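Side-chain contacts in enoyl CoA hydratase/isomerase (Crotonase) (Legionella pneumophila subsp. pneumophila, PDB 3I47), which probably acts as an enoyl-CoA hydratase or isomerase of the crotonase family, adding water to, or shifting, the double bond of enoyl-CoA thioesters: residues F28-L33 with L67-S72; L86-L91 with P143-P148; P205-N210 with A236-S241. All coordinates share one frame; numbering follows the deposited sequence.

Contact 1: F28-L33 with L67-S72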
loop_
_atom_site.group_PDB
_atom_site.type_symbol
_atom_site.label_atom_id
_atom_site.label_comp_id
_atom_site.label_asym_id
_atom_site.label_seq_id
_atom_site.Cartn_x
_atom_site.Cartn_y
_atom_site.Cartn_z
ATOM N N PHE A 28 -9.636 -4.414 12.727
ATOM C CA PHE A 28 -9.764 -2.968 12.506
ATOM C C PHE A 28 -10.833 -2.293 13.360
ATOM O O PHE A 28 -11.923 -2.841 13.595
ATOM C CB PHE A 28 -10.101 -2.692 11.028
ATOM C CG PHE A 28 -8.906 -2.689 10.088
ATOM C CD1 PHE A 28 -7.657 -3.180 10.474
ATOM C CD2 PHE A 28 -9.068 -2.208 8.790
ATOM C CE1 PHE A 28 -6.563 -3.180 9.564
ATOM C CE2 PHE A 28 -7.991 -2.193 7.893
ATOM C CZ PHE A 28 -6.753 -2.677 8.280
ATOM N N ASP A 29 -10.518 -1.092 13.828
ATOM C CA ASP A 29 -11.536 -0.159 14.324
ATOM C C ASP A 29 -11.091 1.265 13.995
ATOM O O ASP A 29 -10.001 1.460 13.432
ATOM C CB ASP A 29 -11.850 -0.365 15.824
ATOM C CG ASP A 29 -10.658 -0.110 16.737
ATOM O OD1 ASP A 29 -9.820 0.765 16.436
ATOM O OD2 ASP A 29 -10.588 -0.760 17.804
ATOM N N ASN A 30 -11.917 2.255 14.318
ATOM C CA ASN A 30 -11.618 3.622 13.929
ATOM C C ASN A 30 -10.403 4.182 14.682
ATOM O O ASN A 30 -9.712 5.048 14.155
ATOM C CB ASN A 30 -12.830 4.528 14.160
ATOM C CG ASN A 30 -13.308 4.470 15.584
ATOM O OD1 ASN A 30 -13.734 3.411 16.053
ATOM N ND2 ASN A 30 -13.189 5.585 16.300
ATOM N N GLN A 31 -10.135 3.667 15.884
ATOM C CA GLN A 31 -8.973 4.127 16.676
ATOM C C GLN A 31 -7.660 3.674 16.027
ATOM O O GLN A 31 -6.765 4.497 15.802
ATOM C CB GLN A 31 -9.063 3.635 18.118
ATOM C CG GLN A 31 -7.954 4.176 19.020
ATOM C CD GLN A 31 -8.064 3.621 20.417
ATOM O OE1 GLN A 31 -9.048 3.865 21.114
ATOM N NE2 GLN A 31 -7.040 2.874 20.843
ATOM N N LEU A 32 -7.551 2.382 15.707
ATOM C CA LEU A 32 -6.334 1.879 15.078
ATOM C C LEU A 32 -6.100 2.590 13.743
ATOM O O LEU A 32 -4.977 2.983 13.422
ATOM C CB LEU A 32 -6.431 0.359 14.854
ATOM C CG LEU A 32 -5.241 -0.330 14.178
ATOM C CD1 LEU A 32 -3.996 -0.318 15.059
ATOM C CD2 LEU A 32 -5.602 -1.753 13.750
ATOM N N LEU A 33 -7.165 2.739 12.959
ATOM C CA LEU A 33 -7.025 3.377 11.640
ATOM C C LEU A 33 -6.642 4.855 11.735
ATOM O O LEU A 33 -5.938 5.375 10.866
ATOM C CB LEU A 33 -8.287 3.168 10.797
ATOM C CG LEU A 33 -8.598 1.706 10.480
ATOM C CD1 LEU A 33 -9.988 1.610 9.858
ATOM C CD2 LEU A 33 -7.539 1.043 9.614
ATOM N N LEU A 67 -14.453 -6.817 17.126
ATOM C CA LEU A 67 -15.807 -7.193 17.563
ATOM C C LEU A 67 -16.472 -6.141 18.446
ATOM O O LEU A 67 -17.686 -5.950 18.366
ATOM C CB LEU A 67 -15.786 -8.547 18.279
ATOM C CG LEU A 67 -15.559 -9.760 17.371
ATOM C CD1 LEU A 67 -15.414 -11.019 18.217
ATOM C CD2 LEU A 67 -16.703 -9.918 16.374
ATOM N N THR A 68 -15.685 -5.459 19.271
ATOM C CA THR A 68 -16.227 -4.366 20.087
ATOM C C THR A 68 -16.695 -3.225 19.188
ATOM O O THR A 68 -17.801 -2.697 19.353
ATOM C CB THR A 68 -15.185 -3.852 21.082
ATOM O OG1 THR A 68 -14.733 -4.941 21.901
ATOM C CG2 THR A 68 -15.760 -2.722 21.941
ATOM N N TRP A 69 -15.854 -2.856 18.221
ATOM C CA TRP A 69 -16.228 -1.833 17.267
ATOM C C TRP A 69 -17.463 -2.253 16.459
ATOM O O TRP A 69 -18.341 -1.431 16.210
ATOM C CB TRP A 69 -15.040 -1.496 16.342
ATOM C CG TRP A 69 -15.446 -0.622 15.194
ATOM C CD1 TRP A 69 -15.519 0.738 15.182
ATOM C CD2 TRP A 69 -15.890 -1.062 13.912
ATOM N NE1 TRP A 69 -15.979 1.179 13.970
ATOM C CE2 TRP A 69 -16.222 0.097 13.166
ATOM C CE3 TRP A 69 -16.050 -2.320 13.320
ATOM C CZ2 TRP A 69 -16.684 0.037 11.853
ATOM C CZ3 TRP A 69 -16.528 -2.381 12.025
ATOM C CH2 TRP A 69 -16.840 -1.206 11.302
ATOM N N MET A 70 -17.527 -3.519 16.048
ATOM C CA MET A 70 -18.672 -3.971 15.257
ATOM C C MET A 70 -19.988 -3.809 16.023
ATOM O O MET A 70 -20.995 -3.372 15.457
ATOM C CB MET A 70 -18.509 -5.417 14.784
ATOM C CG MET A 70 -19.613 -5.835 13.816
ATOM S SD MET A 70 -19.285 -7.416 12.990
ATOM C CE MET A 70 -17.496 -7.560 13.176
ATOM N N GLN A 71 -19.970 -4.148 17.308
ATOM C CA GLN A 71 -21.168 -3.976 18.121
ATOM C C GLN A 71 -21.553 -2.490 18.233
ATOM O O GLN A 71 -22.741 -2.136 18.149
ATOM C CB GLN A 71 -20.989 -4.605 19.503
ATOM C CG GLN A 71 -22.223 -4.419 20.415
ATOM C CD GLN A 71 -23.491 -5.091 19.874
ATOM O OE1 GLN A 71 -23.707 -6.296 20.082
ATOM N NE2 GLN A 71 -24.350 -4.311 19.197
ATOM N N SER A 72 -20.556 -1.627 18.394
ATOM C CA SER A 72 -20.803 -0.186 18.453
ATOM C C SER A 72 -21.386 0.303 17.128
ATOM O O SER A 72 -22.388 1.029 17.103
ATOM C CB SER A 72 -19.511 0.571 18.749
ATOM O OG SER A 72 -19.026 0.222 20.030
#
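Trp69 lies against the start of helix 30-45, with the backbone of Asp29 over one face of its indole and the side chain of Asn30 coming in obliquely at the pyrrole part. Asp29 CA sits 4.3 Å from the centroid of the five-membered ring of Trp69, 21° off the normal, a CH-pi contact displaced toward the rim. The tightest carbon pair is close by, Asp29 CB to Trp69 CB at 3.4 Å. With CG anti to the backbone N (chi1 170°), the indole extends toward segment 28-33.

Asn30 brings its amide oxygen, OD1, within 3.3 Å of Trp69 CD1, the amide and ring planes being 41° apart. This is a polar oxygen near an aromatic C-H; the indole N-H is used elsewhere, with Trp69 NE1 bonded to Asp84 OD1 on helix 78-97. That bond should limit rotation of the ring and keep its face presented to Asp29.

Asp29 turns its carboxylate to other work. It is the N-cap of helix 30-45: OD1 accepts from Leu32 N at 2.9 Å, almost straight and nearly in line with the C-O bond, while OD2 forms a salt bridge with Arg21. The carboxylate is therefore held at both oxygens, which should help to hold the CB that meets the indole. Backbone bonds between Phe28 and Gly64 and Asp66 join the chain just ahead of both helices.

The arrangement is that of two helix starts meeting in a crotonase fold: helix 67-74 follows the loop that in crotonases supplies an oxyanion-hole amide, and probably does so here, and Trp69 rests on a side-chain-capped helix N-terminus.

Contact 2: L86-L91 with P143-P148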
loop_
_atom_site.group_PDB
_atom_site.type_symbol
_atom_site.label_atom_id
_atom_site.label_comp_id
_atom_site.label_asym_id
_atom_site.label_seq_id
_atom_site.Cartn_x
_atom_site.Cartn_y
_atom_site.Cartn_z
ATOM N N LEU A 86 -15.450 7.302 6.923
ATOM C CA LEU A 86 -14.473 8.240 6.375
ATOM C C LEU A 86 -13.093 8.117 7.030
ATOM O O LEU A 86 -12.112 8.606 6.473
ATOM C CB LEU A 86 -14.988 9.688 6.431
ATOM C CG LEU A 86 -16.060 10.002 5.375
ATOM C CD1 LEU A 86 -16.799 11.280 5.741
ATOM C CD2 LEU A 86 -15.429 10.110 3.997
ATOM N N VAL A 87 -13.008 7.454 8.188
ATOM C CA VAL A 87 -11.691 7.175 8.776
ATOM C C VAL A 87 -10.906 6.252 7.843
ATOM O O VAL A 87 -9.822 6.630 7.381
ATOM C CB VAL A 87 -11.781 6.597 10.215
ATOM C CG1 VAL A 87 -10.367 6.303 10.758
ATOM C CG2 VAL A 87 -12.511 7.575 11.108
ATOM N N LEU A 88 -11.468 5.082 7.529
ATOM C CA LEU A 88 -10.853 4.184 6.534
ATOM C C LEU A 88 -10.753 4.873 5.176
ATOM O O LEU A 88 -9.722 4.783 4.518
ATOM C CB LEU A 88 -11.611 2.856 6.412
ATOM C CG LEU A 88 -11.044 1.896 5.360
ATOM C CD1 LEU A 88 -9.650 1.385 5.740
ATOM C CD2 LEU A 88 -11.999 0.733 5.164
ATOM N N GLY A 89 -11.805 5.585 4.775
ATOM C CA GLY A 89 -11.798 6.298 3.484
ATOM C C GLY A 89 -10.638 7.274 3.354
ATOM O O GLY A 89 -9.941 7.285 2.334
ATOM N N ASN A 90 -10.406 8.079 4.386
ATOM C CA ASN A 90 -9.282 9.006 4.357
ATOM C C ASN A 90 -7.929 8.322 4.419
ATOM O O ASN A 90 -6.982 8.769 3.757
ATOM C CB ASN A 90 -9.420 10.024 5.481
ATOM C CG ASN A 90 -10.370 11.137 5.121
ATOM O OD1 ASN A 90 -10.236 11.752 4.062
ATOM N ND2 ASN A 90 -11.322 11.423 6.002
ATOM N N LEU A 91 -7.839 7.232 5.183
ATOM C CA LEU A 91 -6.591 6.456 5.237
ATOM C C LEU A 91 -6.229 5.908 3.856
ATOM O O LEU A 91 -5.096 6.080 3.392
ATOM C CB LEU A 91 -6.668 5.315 6.263
ATOM C CG LEU A 91 -5.453 4.366 6.296
ATOM C CD1 LEU A 91 -4.134 5.115 6.648
ATOM C CD2 LEU A 91 -5.705 3.209 7.258
ATOM N N PRO A 143 -18.280 -3.875 0.251
ATOM C CA PRO A 143 -16.911 -3.369 0.417
ATOM C C PRO A 143 -16.736 -2.015 -0.287
ATOM O O PRO A 143 -15.896 -1.858 -1.174
ATOM C CB PRO A 143 -16.068 -4.475 -0.219
ATOM C CG PRO A 143 -16.952 -4.993 -1.330
ATOM C CD PRO A 143 -18.354 -4.963 -0.749
ATOM N N ALA A 144 -17.529 -1.024 0.126
ATOM C CA ALA A 144 -17.642 0.217 -0.643
ATOM C C ALA A 144 -16.345 1.030 -0.626
ATOM O O ALA A 144 -15.847 1.448 -1.673
ATOM C CB ALA A 144 -18.801 1.056 -0.132
ATOM N N VAL A 145 -15.812 1.263 0.568
ATOM C CA VAL A 145 -14.658 2.143 0.690
ATOM C C VAL A 145 -13.398 1.596 0.015
ATOM O O VAL A 145 -12.660 2.343 -0.628
ATOM C CB VAL A 145 -14.415 2.517 2.177
ATOM C CG1 VAL A 145 -13.061 3.180 2.350
ATOM C CG2 VAL A 145 -15.520 3.450 2.657
ATOM N N ILE A 146 -13.164 0.289 0.131
ATOM C CA ILE A 146 -11.974 -0.282 -0.480
ATOM C C ILE A 146 -12.137 -0.522 -1.976
ATOM O O ILE A 146 -11.145 -0.722 -2.670
ATOM C CB ILE A 146 -11.525 -1.599 0.192
ATOM C CG1 ILE A 146 -12.525 -2.736 -0.058
ATOM C CG2 ILE A 146 -11.263 -1.358 1.701
ATOM C CD1 ILE A 146 -12.006 -4.095 0.426
ATOM N N SER A 147 -13.373 -0.491 -2.459
ATOM C CA SER A 147 -13.611 -0.933 -3.835
ATOM C C SER A 147 -12.830 -0.219 -4.947
ATOM O O SER A 147 -12.353 -0.891 -5.870
ATOM C CB SER A 147 -15.104 -0.998 -4.164
ATOM O OG SER A 147 -15.719 0.277 -4.162
ATOM N N PRO A 148 -12.690 1.125 -4.894
ATOM C CA PRO A 148 -11.948 1.718 -6.028
ATOM C C PRO A 148 -10.517 1.181 -6.150
ATOM O O PRO A 148 -10.017 0.959 -7.260
ATOM C CB PRO A 148 -11.947 3.216 -5.705
ATOM C CG PRO A 148 -13.132 3.410 -4.764
ATOM C CD PRO A 148 -13.102 2.156 -3.925
#
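Ala144 O, next to the Val145 that packs on Leu88 and Gly89, takes two bonds from a single residue: Ser147 OG at 2.8 Å and Ser147 N at 3.2 Å. Both donors reach Ala144 O from the same face of its carbonyl plane, and the hydroxyl stands 27° out of that plane. The two bonds close a turn; Val145 and Ile146 lie inside it, and Val145 points at helix 78-97.

Val145 carries most of the packing from this side. Its CG1 methyl comes down on the glycine backbone, 3.6 Å from Gly89 CA, where no side chain stands between the methyl and the helix. In the crotonase fold of this chain the contact joins helix 78-97, which also packs on helix 30-45, to the turn that leads into helix 147-154. Val145 CG1 points that way because it is anti to its own backbone N (chi1 168°).

Leu88 crosses Val145 at a slant, its CG 3.8 Å from Val145 CG1. One branch continues past it: Leu88 CD2 ends 4.1 Å from Ile146 CG2, at ordinary van der Waals distance. Ile146 gives the contact just this one methyl, as the longer CG1 arm leads off from helix 78-97, and the residue is buried, its side chain also resting on Phe134.

Contact 3: P205-N210 with A236-S241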
loop_
_atom_site.group_PDB
_atom_site.type_symbol
_atom_site.label_atom_id
_atom_site.label_comp_id
_atom_site.label_asym_id
_atom_site.label_seq_id
_atom_site.Cartn_x
_atom_site.Cartn_y
_atom_site.Cartn_z
ATOM N N PRO A 205 16.108 9.379 -5.959
ATOM C CA PRO A 205 14.827 9.648 -5.304
ATOM C C PRO A 205 13.836 10.457 -6.133
ATOM O O PRO A 205 12.641 10.139 -6.137
ATOM C CB PRO A 205 15.230 10.402 -4.027
ATOM C CG PRO A 205 16.595 10.919 -4.297
ATOM C CD PRO A 205 17.247 9.897 -5.189
ATOM N N GLU A 206 14.313 11.469 -6.860
ATOM C CA GLU A 206 13.396 12.241 -7.696
ATOM C C GLU A 206 12.903 11.400 -8.869
ATOM O O GLU A 206 11.716 11.433 -9.207
ATOM C CB GLU A 206 14.031 13.541 -8.204
ATOM C CG GLU A 206 14.371 14.550 -7.089
ATOM C CD GLU A 206 13.207 14.804 -6.137
ATOM O OE1 GLU A 206 12.084 15.112 -6.608
ATOM O OE2 GLU A 206 13.408 14.684 -4.906
ATOM N N ALA A 207 13.817 10.641 -9.474
ATOM C CA ALA A 207 13.471 9.757 -10.589
ATOM C C ALA A 207 12.398 8.725 -10.191
ATOM O O ALA A 207 11.472 8.471 -10.959
ATOM C CB ALA A 207 14.719 9.060 -11.134
ATOM N N VAL A 208 12.515 8.176 -8.982
ATOM C CA VAL A 208 11.537 7.202 -8.469
ATOM C C VAL A 208 10.167 7.867 -8.334
ATOM O O VAL A 208 9.163 7.356 -8.837
ATOM C CB VAL A 208 12.007 6.597 -7.128
ATOM C CG1 VAL A 208 10.861 5.857 -6.437
ATOM C CG2 VAL A 208 13.146 5.638 -7.346
ATOM N N LYS A 209 10.126 9.033 -7.690
ATOM C CA LYS A 209 8.865 9.756 -7.549
ATOM C C LYS A 209 8.281 10.201 -8.887
ATOM O O LYS A 209 7.084 10.087 -9.116
ATOM C CB LYS A 209 9.036 10.943 -6.594
ATOM C CG LYS A 209 9.374 10.483 -5.184
ATOM C CD LYS A 209 9.342 11.631 -4.201
ATOM C CE LYS A 209 10.617 12.441 -4.280
ATOM N NZ LYS A 209 10.666 13.467 -3.204
ATOM N N ASN A 210 9.142 10.686 -9.782
ATOM C CA ASN A 210 8.700 11.096 -11.103
ATOM C C ASN A 210 8.152 9.915 -11.906
ATOM O O ASN A 210 7.205 10.080 -12.664
ATOM C CB ASN A 210 9.863 11.687 -11.908
ATOM C CG ASN A 210 10.362 13.027 -11.377
ATOM O OD1 ASN A 210 11.398 13.514 -11.838
ATOM N ND2 ASN A 210 9.654 13.622 -10.409
ATOM N N ALA A 236 13.745 14.684 -21.697
ATOM C CA ALA A 236 14.717 15.738 -22.041
ATOM C C ALA A 236 15.029 16.610 -20.825
ATOM O O ALA A 236 16.201 16.920 -20.541
ATOM C CB ALA A 236 14.207 16.577 -23.203
ATOM N N HIS A 237 13.976 16.973 -20.090
ATOM C CA HIS A 237 14.117 17.771 -18.873
ATOM C C HIS A 237 14.850 16.991 -17.779
ATOM O O HIS A 237 15.714 17.540 -17.090
ATOM C CB HIS A 237 12.745 18.250 -18.397
ATOM C CG HIS A 237 12.802 19.372 -17.405
ATOM N ND1 HIS A 237 13.166 20.658 -17.750
ATOM C CD2 HIS A 237 12.510 19.407 -16.083
ATOM C CE1 HIS A 237 13.116 21.432 -16.679
ATOM N NE2 HIS A 237 12.716 20.698 -15.656
ATOM N N LYS A 238 14.525 15.703 -17.625
ATOM C CA LYS A 238 15.180 14.891 -16.605
ATOM C C LYS A 238 16.665 14.651 -16.882
ATOM O O LYS A 238 17.467 14.591 -15.958
ATOM C CB LYS A 238 14.444 13.559 -16.391
ATOM C CG LYS A 238 14.876 12.791 -15.139
ATOM C CD LYS A 238 14.262 13.437 -13.892
ATOM C CE LYS A 238 14.619 12.682 -12.610
ATOM N NZ LYS A 238 16.020 12.931 -12.153
ATOM N N ARG A 239 17.032 14.532 -18.160
ATOM C CA ARG A 239 18.419 14.285 -18.520
ATOM C C ARG A 239 19.335 15.432 -18.122
ATOM O O ARG A 239 20.491 15.196 -17.799
ATOM C CB ARG A 239 18.549 14.035 -20.016
ATOM C CG ARG A 239 18.102 12.641 -20.452
ATOM C CD ARG A 239 18.099 12.583 -21.963
ATOM N NE ARG A 239 17.728 11.272 -22.490
ATOM C CZ ARG A 239 17.638 10.989 -23.782
ATOM N NH1 ARG A 239 17.924 11.920 -24.690
ATOM N NH2 ARG A 239 17.284 9.767 -24.163
ATOM N N VAL A 240 18.811 16.656 -18.148
ATOM C CA VAL A 240 19.617 17.843 -17.804
ATOM C C VAL A 240 19.444 18.273 -16.346
ATOM O O VAL A 240 20.115 19.213 -15.892
ATOM C CB VAL A 240 19.359 19.050 -18.759
ATOM C CG1 VAL A 240 19.648 18.673 -20.240
ATOM C CG2 VAL A 240 17.951 19.602 -18.579
ATOM N N SER A 241 18.548 17.599 -15.622
ATOM C CA SER A 241 18.372 17.850 -14.187
ATOM C C SER A 241 19.658 17.532 -13.424
ATOM O O SER A 241 20.472 16.735 -13.870
ATOM C CB SER A 241 17.216 16.999 -13.631
ATOM O OG SER A 241 17.574 15.622 -13.518
#
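Lys238 crosses from its helix to Ala207 and Asn210 on a nearly antiparallel neighbour, the two short helix segments running at 166° with axes 12.0 Å apart. The pair belongs to the helical C-terminal part of this crotonase-family chain. At that spacing the lysine chain bridges the distance between the helices. Its CG lies anti to the backbone N; a bend at chi2 (76°) brings CD and CE up to helix 205-218, and a second at chi4 turns NZ aside toward its own partner.

CE makes the closest approaches: Lys238 CE lies 3.7 Å from Ala207 CA and 3.9 Å from Ala207 CB. Asn210 slants across the same chain, and its oxygen OD1 approaches the methylenes, 3.4 Å from Lys238 CE and 3.5 Å from Lys238 CD.

The ammonium group itself has its strongest partner outside both segments. Lys238 NZ forms a salt bridge with Glu243, whose carboxylate also accepts from the backbone N atoms of Glu206 and Ala207 at the start of helix 205-218. Ser241 holds the other end of the lysine residue, its OG donating to Lys238 O at 2.7 Å while accepting from Gly244 N as N-cap of helix 242-253.

Contacts 1 and 2 are neighbours, their centres 15 Å apart, and both are partly buried. Helix 78-97 connects them: Leu33 of contact 1 packs directly on Val87, Leu88 and Leu91 of contact 2. Contact 3 is a surface contact on two other helices, its nearest atoms about 17 Å from contact 2 and about 22 Å from contact 1, with the centre of the chain between it and contact 1. The chemistry follows the setting. Contact 2 joins its segments by aliphatic side chains and a glycine backbone, with no hydrogen bond across, contact 1 sets an indole against a capped helix start, and contact 3 spans more widely separated backbones with the methylenes of a charged side chain.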